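Local coordinates for protein Exo-beta-1,4-mannosidase (Rhizomucor miehei, PDB 4LYP) that probably hydrolyses beta-1,4-linked mannosides from their non-reducing ends, as a TIM-barrel member of glycoside hydrolase family 5 with transglycosylation activity, at residues G150-W155 with E183-A188; P109-P114 with I172-G177; M340-W345 with T359-K364. All blocks are in the same frame, centred on the assembly; numbering follows the deposited sequence. Where two conformers were deposited one is given.

Interaction 1: residues G150-W155 with E183-A188; sequences GNFWQW and EFTQFA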
loop_
_atom_site.group_PDB
_atom_site.type_symbol
_atom_site.label_atom_id
_atom_site.label_comp_id
_atom_site.label_asym_id
_atom_site.label_seq_id
_atom_site.Cartn_x
_atom_site.Cartn_y
_atom_site.Cartn_z
ATOM N N GLY A 150 4.054 -5.443 -7.185
ATOM C CA GLY A 150 5.415 -5.819 -6.781
ATOM C C GLY A 150 5.850 -4.971 -5.645
ATOM O O GLY A 150 5.039 -4.174 -5.127
ATOM N N ASN A 151 7.112 -5.101 -5.283
ATOM C CA ASN A 151 7.578 -4.447 -4.043
ATOM C C ASN A 151 9.050 -4.244 -4.145
ATOM O O ASN A 151 9.775 -5.212 -4.438
ATOM C CB ASN A 151 7.242 -5.335 -2.846
ATOM C CG ASN A 151 7.426 -4.682 -1.491
ATOM O OD1 ASN A 151 7.775 -3.495 -1.359
ATOM N ND2 ASN A 151 7.114 -5.456 -0.476
ATOM N N PHE A 152 9.556 -3.050 -3.949
ATOM C CA PHE A 152 11.001 -2.887 -3.857
ATOM C C PHE A 152 11.512 -3.707 -2.671
ATOM O O PHE A 152 12.641 -4.252 -2.756
ATOM C CB PHE A 152 11.361 -1.416 -3.731
ATOM C CG PHE A 152 12.846 -1.219 -3.797
ATOM C CD1 PHE A 152 13.483 -1.144 -5.044
ATOM C CD2 PHE A 152 13.642 -1.212 -2.628
ATOM C CE1 PHE A 152 14.851 -1.034 -5.136
ATOM C CE2 PHE A 152 15.044 -1.096 -2.728
ATOM C CZ PHE A 152 15.630 -1.010 -4.005
ATOM N N TRP A 153 10.790 -3.666 -1.556
ATOM C CA TRP A 153 11.282 -4.176 -0.299
ATOM C C TRP A 153 11.089 -5.664 -0.151
ATOM O O TRP A 153 10.439 -6.376 -0.954
ATOM C CB TRP A 153 10.666 -3.388 0.872
ATOM C CG TRP A 153 10.963 -1.939 0.747
ATOM C CD1 TRP A 153 10.063 -0.941 0.447
ATOM C CD2 TRP A 153 12.241 -1.282 0.843
ATOM N NE1 TRP A 153 10.713 0.285 0.325
ATOM C CE2 TRP A 153 12.049 0.091 0.577
ATOM C CE3 TRP A 153 13.561 -1.758 1.102
ATOM C CZ2 TRP A 153 13.101 1.003 0.561
ATOM C CZ3 TRP A 153 14.601 -0.840 1.046
ATOM C CH2 TRP A 153 14.387 0.532 0.788
ATOM N N GLN A 154 11.641 -6.179 0.964
ATOM C CA GLN A 154 11.858 -7.631 1.129
ATOM C C GLN A 154 10.705 -8.373 1.730
ATOM O O GLN A 154 10.718 -9.616 1.768
ATOM C CB GLN A 154 13.121 -7.864 1.982
ATOM C CG GLN A 154 13.039 -7.486 3.479
ATOM C CD GLN A 154 13.306 -6.011 3.792
ATOM O OE1 GLN A 154 13.044 -5.090 3.001
ATOM N NE2 GLN A 154 13.833 -5.777 5.012
ATOM N N TRP A 155 9.657 -7.684 2.199
ATOM C CA TRP A 155 8.587 -8.338 2.997
ATOM C C TRP A 155 7.614 -9.107 2.203
ATOM O O TRP A 155 6.800 -9.856 2.748
ATOM C CB TRP A 155 7.963 -7.332 3.925
ATOM C CG TRP A 155 7.396 -6.080 3.306
ATOM C CD1 TRP A 155 8.002 -4.824 3.241
ATOM C CD2 TRP A 155 6.032 -5.934 2.747
ATOM N NE1 TRP A 155 7.130 -3.932 2.679
ATOM C CE2 TRP A 155 5.915 -4.547 2.388
ATOM C CE3 TRP A 155 4.964 -6.780 2.511
ATOM C CZ2 TRP A 155 4.758 -4.015 1.831
ATOM C CZ3 TRP A 155 3.820 -6.249 1.987
ATOM C CH2 TRP A 155 3.704 -4.863 1.636
ATOM N N GLU A 183 23.075 -0.961 1.252
ATOM C CA GLU A 183 23.625 -2.227 0.718
ATOM C C GLU A 183 22.450 -3.051 0.083
ATOM O O GLU A 183 22.501 -3.499 -1.086
ATOM C CB GLU A 183 24.357 -3.125 1.722
ATOM C CG GLU A 183 24.889 -4.374 0.999
ATOM C CD GLU A 183 25.757 -5.293 1.844
ATOM O OE1 GLU A 183 26.212 -4.895 2.953
ATOM O OE2 GLU A 183 26.003 -6.450 1.396
ATOM N N PHE A 184 21.345 -3.219 0.836
ATOM C CA PHE A 184 20.188 -3.916 0.300
ATOM C C PHE A 184 19.661 -3.168 -0.932
ATOM O O PHE A 184 19.297 -3.803 -1.947
ATOM C CB PHE A 184 19.090 -4.047 1.360
ATOM C CG PHE A 184 17.830 -4.632 0.799
ATOM C CD1 PHE A 184 17.742 -6.016 0.661
ATOM C CD2 PHE A 184 16.834 -3.844 0.326
ATOM C CE1 PHE A 184 16.623 -6.583 0.043
ATOM C CE2 PHE A 184 15.686 -4.397 -0.288
ATOM C CZ PHE A 184 15.624 -5.736 -0.450
ATOM N N THR A 185 19.511 -1.825 -0.854
ATOM C CA THR A 185 18.977 -1.047 -1.945
ATOM C C THR A 185 19.785 -1.219 -3.208
ATOM O O THR A 185 19.222 -1.376 -4.247
ATOM C CB THR A 185 18.819 0.464 -1.576
ATOM O OG1 THR A 185 17.892 0.604 -0.509
ATOM C CG2 THR A 185 18.346 1.312 -2.742
ATOM N N GLN A 186 21.110 -1.192 -3.124
ATOM C CA GLN A 186 21.938 -1.367 -4.348
ATOM C C GLN A 186 21.733 -2.746 -4.930
ATOM O O GLN A 186 21.691 -2.927 -6.165
ATOM C CB GLN A 186 23.443 -1.176 -3.988
ATOM C CG GLN A 186 23.831 0.259 -3.766
ATOM C CD GLN A 186 25.290 0.570 -3.920
ATOM O OE1 GLN A 186 25.793 1.386 -3.196
ATOM N NE2 GLN A 186 25.965 -0.011 -4.933
ATOM N N PHE A 187 21.510 -3.755 -4.067
ATOM C CA PHE A 187 21.307 -5.137 -4.505
ATOM C C PHE A 187 19.971 -5.193 -5.283
ATOM O O PHE A 187 19.929 -5.686 -6.425
ATOM C CB PHE A 187 21.249 -6.080 -3.316
ATOM C CG PHE A 187 21.018 -7.502 -3.693
ATOM C CD1 PHE A 187 19.707 -7.978 -3.791
ATOM C CD2 PHE A 187 22.093 -8.405 -3.781
ATOM C CE1 PHE A 187 19.432 -9.326 -4.157
ATOM C CE2 PHE A 187 21.835 -9.752 -4.009
ATOM C CZ PHE A 187 20.507 -10.221 -4.251
ATOM N N ALA A 188 18.877 -4.719 -4.684
ATOM C CA ALA A 188 17.572 -4.847 -5.254
ATOM C C ALA A 188 17.368 -3.915 -6.462
ATOM O O ALA A 188 16.621 -4.266 -7.404
ATOM C CB ALA A 188 16.519 -4.585 -4.223
#
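The phenyl ring of F152 meets the helical segment 183-188 mainly through its far end. At its edge, near the ring plane, stands the backbone carbonyl of T185, with F152 CZ 3.6 Å from T185 O, so the slightly positive ring hydrogens face a carbonyl oxygen. A188 adds a CH-pi contact, its CB 4.2 Å from the centroid of the F152 ring and off-centre. The F184 ring has Q154 OE1 over one face and F152 O at its edge. W153 is covered on one face by F152 of its own segment: F152 CD2 sits above the centre of the indole. W153 and F184 meet by their rims without stacking, with planes 25° apart and W153 CE3 3.7 Å from F184 CE2.

F152 reaches the helix because its CG is turned anti to the backbone N (chi1 -173°), and the side chain then crosses T185 at about a right angle. The methyl of T185 packs against the far end of the ring, CG2 3.8 Å from F152 CZ, while its hydroxyl is bonded to Y181 O one helical turn back. Threonine thus offers the aromatic side an apolar branch and keeps its polar atom satisfied. A188, small and buried, lets the F152 ring come close to the helix backbone. Q154 lays CB against F184 CZ at 4.1 Å, and its side-chain NE2 is hydrogen-bonded to Y181 OH.

W153 contacts the bound guanidine and donates NE1 to E238, another residue of that pocket, so the packing of F152 and F184 probably helps to set this pocket residue in place. Segment 150-155 belongs to the loop that follows barrel strand 144-148, and the contact presses this loop against helix 181-193, with F159 of helix 158-167 also touching F152.

Interaction 2: residues P109-P114 with I172-G177; sequences PYRMRP and IPYPVG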
loop_
_atom_site.group_PDB
_atom_site.type_symbol
_atom_site.label_atom_id
_atom_site.label_comp_id
_atom_site.label_asym_id
_atom_site.label_seq_id
_atom_site.Cartn_x
_atom_site.Cartn_y
_atom_site.Cartn_z
ATOM N N PRO A 109 13.419 -15.621 5.587
ATOM C CA PRO A 109 12.945 -14.758 6.692
ATOM C C PRO A 109 12.378 -13.482 6.142
ATOM O O PRO A 109 12.604 -13.072 4.989
ATOM C CB PRO A 109 14.237 -14.521 7.482
ATOM C CG PRO A 109 15.341 -14.526 6.402
ATOM C CD PRO A 109 14.900 -15.589 5.436
ATOM N N TYR A 110 11.637 -12.771 6.986
ATOM C CA TYR A 110 11.217 -11.387 6.776
ATOM C C TYR A 110 10.145 -11.237 5.706
ATOM O O TYR A 110 9.928 -10.093 5.238
ATOM C CB TYR A 110 12.396 -10.430 6.484
ATOM C CG TYR A 110 13.579 -10.634 7.400
ATOM C CD1 TYR A 110 13.452 -10.590 8.789
ATOM C CD2 TYR A 110 14.794 -10.989 6.848
ATOM C CE1 TYR A 110 14.547 -10.870 9.624
ATOM C CE2 TYR A 110 15.926 -11.250 7.642
ATOM C CZ TYR A 110 15.786 -11.225 8.993
ATOM O OH TYR A 110 16.852 -11.519 9.815
ATOM N N ARG A 111 9.424 -12.290 5.296
ATOM C CA ARG A 111 8.477 -12.144 4.216
ATOM C C ARG A 111 7.207 -12.954 4.437
ATOM O O ARG A 111 7.124 -13.958 5.183
ATOM C CB ARG A 111 9.043 -12.493 2.817
ATOM C CG ARG A 111 9.470 -13.982 2.655
ATOM C CD ARG A 111 9.916 -14.292 1.250
ATOM N NE ARG A 111 11.162 -13.639 0.946
ATOM C CZ ARG A 111 11.875 -13.876 -0.182
ATOM N NH1 ARG A 111 13.066 -13.355 -0.310
ATOM N NH2 ARG A 111 11.297 -14.594 -1.144
ATOM N N MET A 112 6.162 -12.569 3.706
ATOM C CA MET A 112 4.883 -13.241 3.722
ATOM C C MET A 112 5.032 -14.688 3.345
ATOM O O MET A 112 5.693 -15.029 2.362
ATOM C CB MET A 112 4.007 -12.581 2.663
ATOM C CG MET A 112 3.668 -11.098 3.017
ATOM S SD MET A 112 3.314 -10.021 1.576
ATOM C CE MET A 112 1.759 -10.654 0.950
ATOM N N ARG A 113 4.380 -15.561 4.098
ATOM C CA ARG A 113 4.434 -16.989 3.857
ATOM C C ARG A 113 3.027 -17.570 4.097
ATOM O O ARG A 113 2.384 -17.216 5.092
ATOM C CB ARG A 113 5.440 -17.682 4.830
ATOM C CG ARG A 113 5.729 -19.136 4.468
ATOM C CD ARG A 113 6.574 -19.848 5.492
ATOM N NE ARG A 113 7.907 -19.293 5.599
ATOM C CZ ARG A 113 8.556 -18.801 6.647
ATOM N NH1 ARG A 113 7.938 -18.711 7.807
ATOM N NH2 ARG A 113 9.862 -18.433 6.524
ATOM N N PRO A 114 2.560 -18.502 3.273
ATOM C CA PRO A 114 3.220 -18.928 2.037
ATOM C C PRO A 114 3.113 -17.818 0.950
ATOM O O PRO A 114 2.134 -17.028 0.952
ATOM C CB PRO A 114 2.422 -20.206 1.633
ATOM C CG PRO A 114 1.029 -19.954 2.210
ATOM C CD PRO A 114 1.227 -19.128 3.451
ATOM N N ILE A 172 20.258 -13.187 -0.168
ATOM C CA ILE A 172 19.910 -11.748 -0.330
ATOM C C ILE A 172 20.476 -11.018 0.901
ATOM O O ILE A 172 20.255 -11.478 2.022
ATOM C CB ILE A 172 18.405 -11.632 -0.431
ATOM C CG1 ILE A 172 17.880 -12.315 -1.691
ATOM C CG2 ILE A 172 17.937 -10.180 -0.374
ATOM C CD1 ILE A 172 16.355 -12.329 -1.750
ATOM N N PRO A 173 21.086 -9.841 0.716
ATOM C CA PRO A 173 21.653 -9.119 1.878
ATOM C C PRO A 173 20.513 -8.333 2.561
ATOM O O PRO A 173 20.415 -7.082 2.450
ATOM C CB PRO A 173 22.670 -8.198 1.187
ATOM C CG PRO A 173 22.068 -7.903 -0.177
ATOM C CD PRO A 173 21.507 -9.257 -0.583
ATOM N N TYR A 174 19.690 -9.046 3.333
ATOM C CA TYR A 174 18.615 -8.377 4.046
ATOM C C TYR A 174 19.236 -7.356 4.999
ATOM O O TYR A 174 20.302 -7.572 5.600
ATOM C CB TYR A 174 17.801 -9.421 4.869
ATOM C CG TYR A 174 17.119 -10.457 4.021
ATOM C CD1 TYR A 174 16.206 -10.050 2.997
ATOM C CD2 TYR A 174 17.390 -11.824 4.141
ATOM C CE1 TYR A 174 15.573 -10.992 2.206
ATOM C CE2 TYR A 174 16.798 -12.792 3.366
ATOM C CZ TYR A 174 15.876 -12.353 2.387
ATOM O OH TYR A 174 15.233 -13.256 1.584
ATOM N N PRO A 175 18.545 -6.214 5.178
ATOM C CA PRO A 175 19.186 -5.053 5.957
ATOM C C PRO A 175 18.961 -5.232 7.465
ATOM O O PRO A 175 18.208 -4.548 8.115
ATOM C CB PRO A 175 18.462 -3.836 5.365
ATOM C CG PRO A 175 17.127 -4.374 4.992
ATOM C CD PRO A 175 17.366 -5.777 4.452
ATOM N N VAL A 176 19.620 -6.226 7.995
ATOM C CA VAL A 176 19.632 -6.572 9.425
ATOM C C VAL A 176 21.116 -6.789 9.822
ATOM O O VAL A 176 22.009 -6.848 8.993
ATOM C CB VAL A 176 18.819 -7.858 9.740
ATOM C CG1 VAL A 176 17.369 -7.633 9.376
ATOM C CG2 VAL A 176 19.404 -9.095 9.037
ATOM N N GLY A 177 21.345 -6.810 11.130
ATOM C CA GLY A 177 22.695 -6.808 11.692
ATOM C C GLY A 177 23.540 -5.647 11.182
ATOM O O GLY A 177 23.120 -4.463 11.282
#
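Y110 and Y174 are brought together by similar first torsions: both CG atoms point away from the residue's own carbonyl. The two side chains then cross so that Y110 turns an edge to the face of Y174, in an offset edge-to-face pair with planes at 74° and centroids 5.4 Å apart. In R111 a bend at chi3 (69°) swings the guanidinium toward the phenol end of Y174.

The leading atom of the Y110 edge is CD2, which lies over the rim of the Y174 ring, 3.7 Å from Y174 CG. The opposite face of Y174 carries I172 O, from its own segment. P109 packs obliquely on the same ring, its CG 3.8 Å from Y174 CE2, while its CB lies over a face of Y110; the compact pyrrolidine thus fits between two aromatic rings. Farther out, the branched V176 sets two methyls against the phenol end of Y110, with V176 CG2 3.6 Å from Y110 OH.

The contact joins the loop after barrel strand 95-99, which holds 109-114, to the loop between helices 158-167 and 181-193. That second loop is kinked by inverse gamma turns centred on P173 and P175, where the constrained phi of proline suits the turn.

At the inner end, R111 NH1 makes a weak hydrogen bond to Y174 OH, 2.9 Å long but bent to 125°, and I172 CD1 lies at the guanidinium edge. Firmer anchors come from nearby: E103 O accepts from R111 NH2, Q161 OE1 from NH1, and Q108 is bonded to Y174 OH. The polar ends of arginine and tyrosine thus join a hydrogen-bond network at the contact's inner end, where the arginine is buried, and its charge probably polarises the phenol oxygen.

Interaction 3: residues M340-W345 with T359-K364; sequences MARDAW and TPTSHK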
loop_
_atom_site.group_PDB
_atom_site.type_symbol
_atom_site.label_atom_id
_atom_site.label_comp_id
_atom_site.label_asym_id
_atom_site.label_seq_id
_atom_site.Cartn_x
_atom_site.Cartn_y
_atom_site.Cartn_z
ATOM N N MET A 340 2.047 6.209 12.372
ATOM C CA MET A 340 2.808 6.607 13.568
ATOM C C MET A 340 2.666 5.482 14.598
ATOM O O MET A 340 1.641 4.807 14.661
ATOM C CB MET A 340 2.315 7.958 14.085
ATOM C CG MET A 340 3.007 8.422 15.326
ATOM S SD MET A 340 2.669 10.150 15.768
ATOM C CE MET A 340 3.739 11.010 14.592
ATOM N N ALA A 341 3.737 5.368 15.394
ATOM C CA ALA A 341 3.840 4.382 16.467
ATOM C C ALA A 341 2.904 4.741 17.628
ATOM O O ALA A 341 2.360 5.848 17.741
ATOM C CB ALA A 341 5.274 4.369 16.971
ATOM N N ARG A 342 2.774 3.762 18.524
ATOM C CA ARG A 342 2.062 3.961 19.812
ATOM C C ARG A 342 2.932 4.799 20.713
ATOM O O ARG A 342 4.054 5.189 20.384
ATOM C CB ARG A 342 1.703 2.618 20.408
ATOM C CG ARG A 342 1.051 1.625 19.400
ATOM C CD ARG A 342 0.501 0.363 20.024
ATOM N NE ARG A 342 -0.847 0.520 20.610
ATOM C CZ ARG A 342 -1.957 0.401 19.904
ATOM N NH1 ARG A 342 -3.140 0.452 20.577
ATOM N NH2 ARG A 342 -1.966 0.260 18.574
ATOM N N ASP A 343 2.373 5.119 21.909
ATOM C CA ASP A 343 3.005 6.085 22.828
ATOM C C ASP A 343 4.212 5.547 23.619
ATOM O O ASP A 343 4.207 5.470 24.860
ATOM C CB ASP A 343 1.967 6.596 23.843
ATOM C CG ASP A 343 0.941 7.576 23.291
ATOM O OD1 ASP A 343 1.179 8.217 22.203
ATOM O OD2 ASP A 343 -0.063 7.812 23.989
ATOM N N ALA A 344 5.286 5.181 22.898
ATOM C CA ALA A 344 6.513 4.647 23.474
ATOM C C ALA A 344 7.059 5.558 24.554
ATOM O O ALA A 344 7.653 5.088 25.553
ATOM C CB ALA A 344 7.572 4.436 22.393
ATOM N N TRP A 345 6.870 6.873 24.394
ATOM C CA TRP A 345 7.358 7.880 25.305
ATOM C C TRP A 345 6.810 7.763 26.708
ATOM O O TRP A 345 7.376 8.360 27.631
ATOM C CB TRP A 345 7.097 9.290 24.705
ATOM C CG TRP A 345 5.606 9.518 24.461
ATOM C CD1 TRP A 345 4.910 9.277 23.298
ATOM C CD2 TRP A 345 4.635 9.984 25.418
ATOM N NE1 TRP A 345 3.587 9.559 23.447
ATOM C CE2 TRP A 345 3.363 9.985 24.742
ATOM C CE3 TRP A 345 4.693 10.421 26.782
ATOM C CZ2 TRP A 345 2.141 10.382 25.344
ATOM C CZ3 TRP A 345 3.481 10.845 27.379
ATOM C CH2 TRP A 345 2.233 10.815 26.683
ATOM N N THR A 359 -0.865 -0.272 24.923
ATOM C CA THR A 359 -0.241 1.068 24.982
ATOM C C THR A 359 -1.110 2.041 24.247
ATOM O O THR A 359 -1.560 1.777 23.138
ATOM C CB THR A 359 1.182 0.974 24.415
ATOM O OG1 THR A 359 1.889 0.125 25.308
ATOM C CG2 THR A 359 1.814 2.327 24.304
ATOM N N PRO A 360 -1.368 3.233 24.835
ATOM C CA PRO A 360 -2.184 4.212 24.135
ATOM C C PRO A 360 -1.534 4.778 22.868
ATOM O O PRO A 360 -0.333 4.633 22.652
ATOM C CB PRO A 360 -2.346 5.365 25.149
ATOM C CG PRO A 360 -2.051 4.742 26.467
ATOM C CD PRO A 360 -1.021 3.692 26.202
ATOM N N THR A 361 -2.376 5.471 22.090
ATOM C CA THR A 361 -1.995 6.045 20.823
ATOM C C THR A 361 -2.315 7.531 20.810
ATOM O O THR A 361 -2.788 8.071 19.817
ATOM C CB THR A 361 -2.662 5.305 19.654
ATOM O OG1 THR A 361 -4.093 5.340 19.802
ATOM C CG2 THR A 361 -2.225 3.862 19.552
ATOM N N SER A 362 -2.029 8.252 21.914
ATOM C CA SER A 362 -2.411 9.672 21.889
ATOM C C SER A 362 -1.638 10.502 20.871
ATOM O O SER A 362 -2.225 11.352 20.235
ATOM C CB SER A 362 -2.316 10.278 23.265
ATOM O OG SER A 362 -0.972 10.321 23.763
ATOM N N HIS A 363 -0.332 10.237 20.681
ATOM C CA HIS A 363 0.377 11.004 19.652
ATOM C C HIS A 363 -0.140 10.677 18.281
ATOM O O HIS A 363 -0.424 11.558 17.472
ATOM C CB HIS A 363 1.879 10.726 19.718
ATOM C CG HIS A 363 2.590 11.458 20.791
ATOM N ND1 HIS A 363 3.957 11.612 20.827
ATOM C CD2 HIS A 363 2.105 12.161 21.896
ATOM C CE1 HIS A 363 4.292 12.344 21.870
ATOM N NE2 HIS A 363 3.206 12.645 22.556
ATOM N N LYS A 364 -0.228 9.348 17.985
ATOM C CA LYS A 364 -0.738 8.893 16.699
ATOM C C LYS A 364 -2.103 9.475 16.378
ATOM O O LYS A 364 -2.402 9.869 15.247
ATOM C CB LYS A 364 -0.811 7.370 16.737
ATOM C CG LYS A 364 -1.393 6.704 15.496
ATOM C CD LYS A 364 -1.562 5.203 15.778
ATOM C CE LYS A 364 -1.758 4.395 14.520
ATOM N NZ LYS A 364 -1.787 2.917 14.844
HETATM O O HOH W 1 0.584 2.693 16.117
HETATM O O HOH W 2 0.804 7.245 19.624
HETATM O O HOH W 3 -4.490 1.839 22.964
#
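W345 and H363 lie one over the other in an offset stack, planes 21° apart and the indole five-membered ring centred 3.8 Å from the imidazole. W345 NE1 sits over the middle of the imidazole but makes its weak hydrogen bond to D343 OD1, linking the stack to the carboxylate; H363 ND1 is bonded to Y300.

The D343 carboxylate faces the start of helix 362-380. Its OD1 uses the syn lone pair to accept from H363 N, at 2.9 Å and almost straight (176°). S362 N and S362 OG reach OD2 from opposite faces of the carboxylate plane, the hydroxyl at 2.7 Å. Aspartate suits this place: it takes up two N-H groups of the first turn, and R346 adds a salt bridge to OD2.

R342 points off at a steep angle to D343. T361 CG2 covers the centre of one guanidinium face, 3.5 Å from CZ, while NE donates to T359 O at 2.9 Å and NH1 pairs with D427. The backbones are tied by D343 N to P360 O, 2.8 Å.

This fastens the loop after barrel strand 333-338 to the start of helix 362-380, beside helix 308-329 and strand 423-424.

How the interactions relate
From the N terminus, segment 109-114 comes first, in the loop after strand 95-99, followed by 150-155 after strand 144-148. Interaction 2 closes when 172-177 returns to 109-114, and interaction 1 closes just afterwards, when helix 181-193 returns to 150-155. Their segments alternate, so the two loops cross; they also touch, W155 O lying 2.9 Å from M112 N in a probable hydrogen bond, and P173 packing on F184 and F187. Together they join two successive strand-to-helix loops to the loop after helix 158-167 and to helix 181-193. Interaction 3 follows in series, a short local closure between strand 333-338 and helix 362-380, its centre about 29 Å from that of interaction 1.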